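Local atomic coordinates of core protein VP4 (Bluetongue virus, PDB entry 2JHP), a protein that caps viral messenger RNA as a multifunctional enzyme and, together with VP1, VP3, VP6 and VP7, forms the inner capsid of the virus. Residues 553-558 against 613-618; 567-572 against 638-643. One frame throughout, in Å; residues are numbered along the deposited sequence.

Interaction 1: 553-558 against 613-618; sequences GHLYVT and NDLIAA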
# COMPACT_ATOMS: atom_id res chain seq x y z
N GLY A 553 -34.78 2.35 -14.62
CA GLY A 553 -33.82 2.81 -15.65
C GLY A 553 -32.49 3.19 -15.03
O GLY A 553 -31.42 2.97 -15.61
N HIS A 554 -32.56 3.74 -13.82
CA HIS A 554 -31.40 4.08 -13.01
C HIS A 554 -30.53 2.87 -12.74
O HIS A 554 -29.31 2.96 -12.81
CB HIS A 554 -31.88 4.68 -11.70
CG HIS A 554 -30.80 5.28 -10.87
ND1 HIS A 554 -29.81 4.52 -10.29
CD2 HIS A 554 -30.56 6.56 -10.50
CE1 HIS A 554 -28.99 5.31 -9.62
NE2 HIS A 554 -29.42 6.55 -9.73
N LEU A 555 -31.15 1.74 -12.42
CA LEU A 555 -30.41 0.52 -12.10
C LEU A 555 -29.81 -0.14 -13.35
O LEU A 555 -28.67 -0.62 -13.33
CB LEU A 555 -31.29 -0.49 -11.34
CG LEU A 555 -30.56 -1.69 -10.72
CD1 LEU A 555 -29.63 -1.29 -9.58
CD2 LEU A 555 -31.57 -2.71 -10.23
N TYR A 556 -30.62 -0.17 -14.41
CA TYR A 556 -30.25 -0.79 -15.66
C TYR A 556 -29.07 -0.04 -16.28
O TYR A 556 -28.13 -0.66 -16.79
CB TYR A 556 -31.44 -0.84 -16.61
CG TYR A 556 -31.09 -1.25 -18.02
CD1 TYR A 556 -31.13 -2.59 -18.42
CD2 TYR A 556 -30.70 -0.29 -18.97
CE1 TYR A 556 -30.79 -2.97 -19.72
CE2 TYR A 556 -30.36 -0.65 -20.26
CZ TYR A 556 -30.41 -1.98 -20.64
OH TYR A 556 -30.07 -2.31 -21.94
N VAL A 557 -29.11 1.29 -16.21
CA VAL A 557 -28.04 2.10 -16.77
C VAL A 557 -26.75 1.97 -15.96
O VAL A 557 -25.69 1.72 -16.54
CB VAL A 557 -28.47 3.58 -16.99
CG1 VAL A 557 -27.27 4.46 -17.26
CG2 VAL A 557 -29.47 3.68 -18.16
N THR A 558 -26.85 2.09 -14.63
CA THR A 558 -25.69 1.97 -13.75
C THR A 558 -24.92 0.68 -13.99
O THR A 558 -23.70 0.71 -14.16
CB THR A 558 -26.06 2.07 -12.24
OG1 THR A 558 -27.19 1.24 -11.97
CG2 THR A 558 -26.38 3.50 -11.83
N ASN A 613 -40.90 -4.51 -8.04
CA ASN A 613 -41.16 -5.04 -9.37
C ASN A 613 -40.40 -4.30 -10.48
O ASN A 613 -40.13 -4.86 -11.55
CB ASN A 613 -42.66 -5.00 -9.65
CG ASN A 613 -43.48 -5.30 -8.41
OD1 ASN A 613 -43.99 -4.39 -7.76
ND2 ASN A 613 -43.60 -6.58 -8.07
N ASP A 614 -40.05 -3.04 -10.21
CA ASP A 614 -39.27 -2.21 -11.13
C ASP A 614 -37.82 -2.65 -11.10
O ASP A 614 -37.19 -2.81 -12.14
CB ASP A 614 -39.39 -0.73 -10.75
CG ASP A 614 -40.83 -0.25 -10.72
OD1 ASP A 614 -41.64 -0.79 -9.93
OD2 ASP A 614 -41.16 0.67 -11.50
N LEU A 615 -37.30 -2.85 -9.90
CA LEU A 615 -35.93 -3.32 -9.72
C LEU A 615 -35.71 -4.71 -10.33
O LEU A 615 -34.68 -4.95 -10.95
CB LEU A 615 -35.52 -3.28 -8.24
CG LEU A 615 -35.64 -1.95 -7.48
CD1 LEU A 615 -35.09 -2.10 -6.07
CD2 LEU A 615 -34.96 -0.78 -8.19
N ILE A 616 -36.68 -5.61 -10.18
CA ILE A 616 -36.56 -6.94 -10.78
C ILE A 616 -36.65 -6.89 -12.31
O ILE A 616 -35.99 -7.69 -12.99
CB ILE A 616 -37.54 -8.00 -10.17
CG1 ILE A 616 -39.01 -7.65 -10.41
CG2 ILE A 616 -37.26 -8.20 -8.68
CD1 ILE A 616 -39.63 -8.32 -11.62
N ALA A 617 -37.45 -5.96 -12.83
CA ALA A 617 -37.53 -5.69 -14.27
C ALA A 617 -36.18 -5.24 -14.83
O ALA A 617 -35.77 -5.67 -15.91
CB ALA A 617 -38.62 -4.66 -14.57
N ALA A 618 -35.49 -4.38 -14.08
CA ALA A 618 -34.16 -3.91 -14.48
C ALA A 618 -33.20 -5.09 -14.57
O ALA A 618 -32.51 -5.25 -15.59
CB ALA A 618 -33.64 -2.84 -13.52
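Around Leu555 and Ala618 the helical segments 553-558 and 613-618 run nearly alongside each other, their axes 8.6 Å apart at closest approach and their N-to-C directions only 26° apart (signed crossing angle -26°). The backbones come nearest where the CA atoms of Tyr556 and Ala618 lie 5.1 Å apart, a spacing that the single methyl of an alanine suits well. Leu555 does most of the reaching. A chi1 of -169° swings its CG away from the backbone N, and CD2 of Leu555 then packs 3.9 Å from Ala618 CB. The same CD2 lies 3.9 Å from the carbonyl O of Leu615 and more loosely, at 4.4 Å, from Leu615 CD2, so a single methyl touches two residues a helical turn apart. Tyr556 adds its CB, 4.3 Å from Ala618 CB, while its ring stands beside the helix with its edge, at CD1, 4.1 Å from Ala618 O. The tyrosine side chain also touches Glu621 and Lys625. Leu555 further meets Leu568, Trp571 and Phe572 of helix 568-576, where three helices converge. This is the close, near-parallel apolar packing of neighbouring helices in an alpha-helical bundle, here in the C-terminal part of VP4.

Interaction 2: 567-572 against 638-643; sequences DLFWWF and LELLRH
Phe569 and Phe572, one turn apart on helix 568-576, meet Leu640 and Leu641 near the C-terminal end of helix 635-641; this is helix-helix packing within the C-terminal helical cluster, in which helices 568-576, 612-625 and 635-641 come together. The backbones stay well separated, with the CA atoms of Phe572 and Leu641 8.4 Å apart, and long side chains are suited to span that distance.

The apolar contacts form two pairs. Leu640 is extended at its first torsion (chi1 -176°, CG opposite the backbone N), which carries its CD1 to 3.9 Å from CZ of Phe569, at the far end of that ring; the two side chains cross at about a right angle. Phe572 and Leu641 lie deeper, buried in the protein, and likewise cross nearly perpendicularly. Trp637 brings its indole against both phenylalanine rings, while Leu615 and Leu619 of helix 612-625 also touch Phe572.

The polar interactions belong to the start of helix 568-576. Asp567 is its N-cap, and its OD2 accepts a hydrogen bond from Trp570 N at 3.1 Å, approached from above the carboxylate plane. Aspartate suits this place because its short acidic side chain can turn back to a backbone N-H of the first turn, and its charge probably interacts favourably with the helix dipole. The buried carboxylate is also held by a salt bridge to Arg466 and by hydrogen bonds from Ser461 and Ile467.

Between the deeper pair there is a CH-pi contact: CD2 of Leu641 sits 3.8 Å from the centroid of the Phe572 ring, 12° off the ring normal.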
# COMPACT_ATOMS: atom_id res chain seq x y z
N ASP A 567 -22.76 -0.19 -3.86
CA ASP A 567 -23.21 -1.37 -3.09
C ASP A 567 -24.69 -1.68 -3.31
O ASP A 567 -25.56 -0.96 -2.82
CB ASP A 567 -22.85 -1.22 -1.60
CG ASP A 567 -23.04 -2.53 -0.81
OD1 ASP A 567 -22.49 -3.57 -1.23
OD2 ASP A 567 -23.73 -2.53 0.23
N LEU A 568 -24.95 -2.76 -4.03
CA LEU A 568 -26.31 -3.23 -4.30
C LEU A 568 -27.11 -3.51 -3.03
O LEU A 568 -28.24 -3.06 -2.90
CB LEU A 568 -26.31 -4.47 -5.20
CG LEU A 568 -26.09 -4.22 -6.69
CD1 LEU A 568 -26.26 -5.53 -7.45
CD2 LEU A 568 -27.04 -3.17 -7.24
N PHE A 569 -26.52 -4.24 -2.10
CA PHE A 569 -27.23 -4.65 -0.89
C PHE A 569 -27.72 -3.44 -0.10
O PHE A 569 -28.88 -3.34 0.24
CB PHE A 569 -26.35 -5.51 0.00
CG PHE A 569 -27.05 -6.69 0.57
CD1 PHE A 569 -26.62 -7.99 0.30
CD2 PHE A 569 -28.17 -6.52 1.37
CE1 PHE A 569 -27.29 -9.09 0.81
CE2 PHE A 569 -28.83 -7.59 1.88
CZ PHE A 569 -28.40 -8.89 1.61
N TRP A 570 -26.81 -2.52 0.18
CA TRP A 570 -27.13 -1.27 0.88
C TRP A 570 -28.10 -0.42 0.06
O TRP A 570 -29.06 0.15 0.60
CB TRP A 570 -25.82 -0.54 1.18
CG TRP A 570 -25.92 0.82 1.74
CD1 TRP A 570 -27.05 1.45 2.20
CD2 TRP A 570 -24.84 1.73 1.96
NE1 TRP A 570 -26.73 2.70 2.67
CE2 TRP A 570 -25.38 2.90 2.53
CE3 TRP A 570 -23.45 1.66 1.73
CZ2 TRP A 570 -24.59 4.00 2.87
CZ3 TRP A 570 -22.67 2.76 2.06
CH2 TRP A 570 -23.24 3.91 2.63
N TRP A 571 -27.86 -0.35 -1.25
CA TRP A 571 -28.73 0.40 -2.17
C TRP A 571 -30.16 -0.16 -2.19
O TRP A 571 -31.11 0.59 -1.98
CB TRP A 571 -28.12 0.44 -3.57
CG TRP A 571 -28.63 1.55 -4.42
CD1 TRP A 571 -28.21 2.85 -4.39
CD2 TRP A 571 -29.64 1.47 -5.43
NE1 TRP A 571 -28.91 3.59 -5.32
CE2 TRP A 571 -29.79 2.76 -5.96
CE3 TRP A 571 -30.44 0.43 -5.92
CZ2 TRP A 571 -30.71 3.05 -6.97
CZ3 TRP A 571 -31.35 0.71 -6.93
CH2 TRP A 571 -31.48 2.00 -7.44
N PHE A 572 -30.31 -1.47 -2.39
CA PHE A 572 -31.63 -2.11 -2.29
C PHE A 572 -32.25 -1.85 -0.93
O PHE A 572 -33.48 -1.72 -0.82
CB PHE A 572 -31.55 -3.62 -2.55
CG PHE A 572 -31.28 -3.99 -3.99
CD1 PHE A 572 -31.85 -3.28 -5.04
CD2 PHE A 572 -30.47 -5.08 -4.29
CE1 PHE A 572 -31.60 -3.64 -6.36
CE2 PHE A 572 -30.22 -5.45 -5.61
CZ PHE A 572 -30.79 -4.72 -6.65
N LEU A 638 -32.35 -11.29 -7.72
CA LEU A 638 -33.72 -11.49 -8.18
C LEU A 638 -34.52 -12.28 -7.16
O LEU A 638 -35.57 -11.83 -6.71
CB LEU A 638 -33.76 -12.20 -9.54
CG LEU A 638 -33.53 -11.37 -10.80
CD1 LEU A 638 -33.25 -12.28 -11.97
CD2 LEU A 638 -34.73 -10.48 -11.09
N GLU A 639 -33.99 -13.44 -6.78
CA GLU A 639 -34.59 -14.29 -5.74
C GLU A 639 -34.42 -13.71 -4.32
O GLU A 639 -34.88 -14.31 -3.34
CB GLU A 639 -34.03 -15.72 -5.82
CG GLU A 639 -34.43 -16.47 -7.08
CD GLU A 639 -34.20 -17.98 -6.96
OE1 GLU A 639 -35.00 -18.66 -6.27
OE2 GLU A 639 -33.23 -18.47 -7.57
N LEU A 640 -33.77 -12.55 -4.22
CA LEU A 640 -33.71 -11.80 -2.97
C LEU A 640 -34.79 -10.72 -2.90
O LEU A 640 -35.38 -10.51 -1.85
CB LEU A 640 -32.33 -11.19 -2.75
CG LEU A 640 -32.11 -10.45 -1.43
CD1 LEU A 640 -30.73 -10.76 -0.85
CD2 LEU A 640 -32.32 -8.93 -1.58
N LEU A 641 -35.04 -10.03 -4.01
CA LEU A 641 -36.06 -8.98 -4.04
C LEU A 641 -37.48 -9.54 -3.96
O LEU A 641 -38.34 -8.96 -3.29
CB LEU A 641 -35.90 -8.08 -5.27
CG LEU A 641 -35.00 -6.83 -5.25
CD1 LEU A 641 -35.07 -6.10 -3.91
CD2 LEU A 641 -33.57 -7.16 -5.60
N ARG A 642 -37.71 -10.67 -4.62
CA ARG A 642 -39.01 -11.35 -4.60
C ARG A 642 -39.19 -12.24 -3.36
O ARG A 642 -39.89 -13.25 -3.41
CB ARG A 642 -39.24 -12.15 -5.90
CG ARG A 642 -38.16 -13.19 -6.23
CD ARG A 642 -38.29 -13.72 -7.67
NE ARG A 642 -38.11 -12.68 -8.69
CZ ARG A 642 -38.34 -12.86 -10.00
NH1 ARG A 642 -38.15 -11.84 -10.84
NH2 ARG A 642 -38.75 -14.04 -10.47
N HIS A 643 -38.55 -11.84 -2.26
CA HIS A 643 -38.67 -12.52 -0.98
C HIS A 643 -38.24 -11.54 0.12
O HIS A 643 -39.05 -11.18 0.97
CB HIS A 643 -37.81 -13.80 -0.97
CG HIS A 643 -38.43 -14.95 -0.23
ND1 HIS A 643 -37.76 -15.65 0.75
CD2 HIS A 643 -39.65 -15.52 -0.33
CE1 HIS A 643 -38.54 -16.60 1.23
NE2 HIS A 643 -39.70 -16.54 0.59

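Overall arrangement
Interactions 1 and 2 are neighbouring parts of one apolar helix cluster, their centres about 11 Å apart. Along the chain their segments alternate: helices 551-561 and 568-576 are consecutive, and each pairs with a helix from further on. Phe572 and Leu615 join the contacts, Leu615 CD1 packing 3.6 Å from Phe572 CD1. A second junction lies between helices 612-625 and 635-641, where Ile616 CG2 approaches Leu641 CB at 3.7 Å; a third brings His554 ND1 within 3.7 Å of Trp571 CZ2. The contact centres lie about 36 and 33 Å from the chain centre, and no residue of the guanine or S-adenosyl-L-homocysteine pockets belongs to these segments.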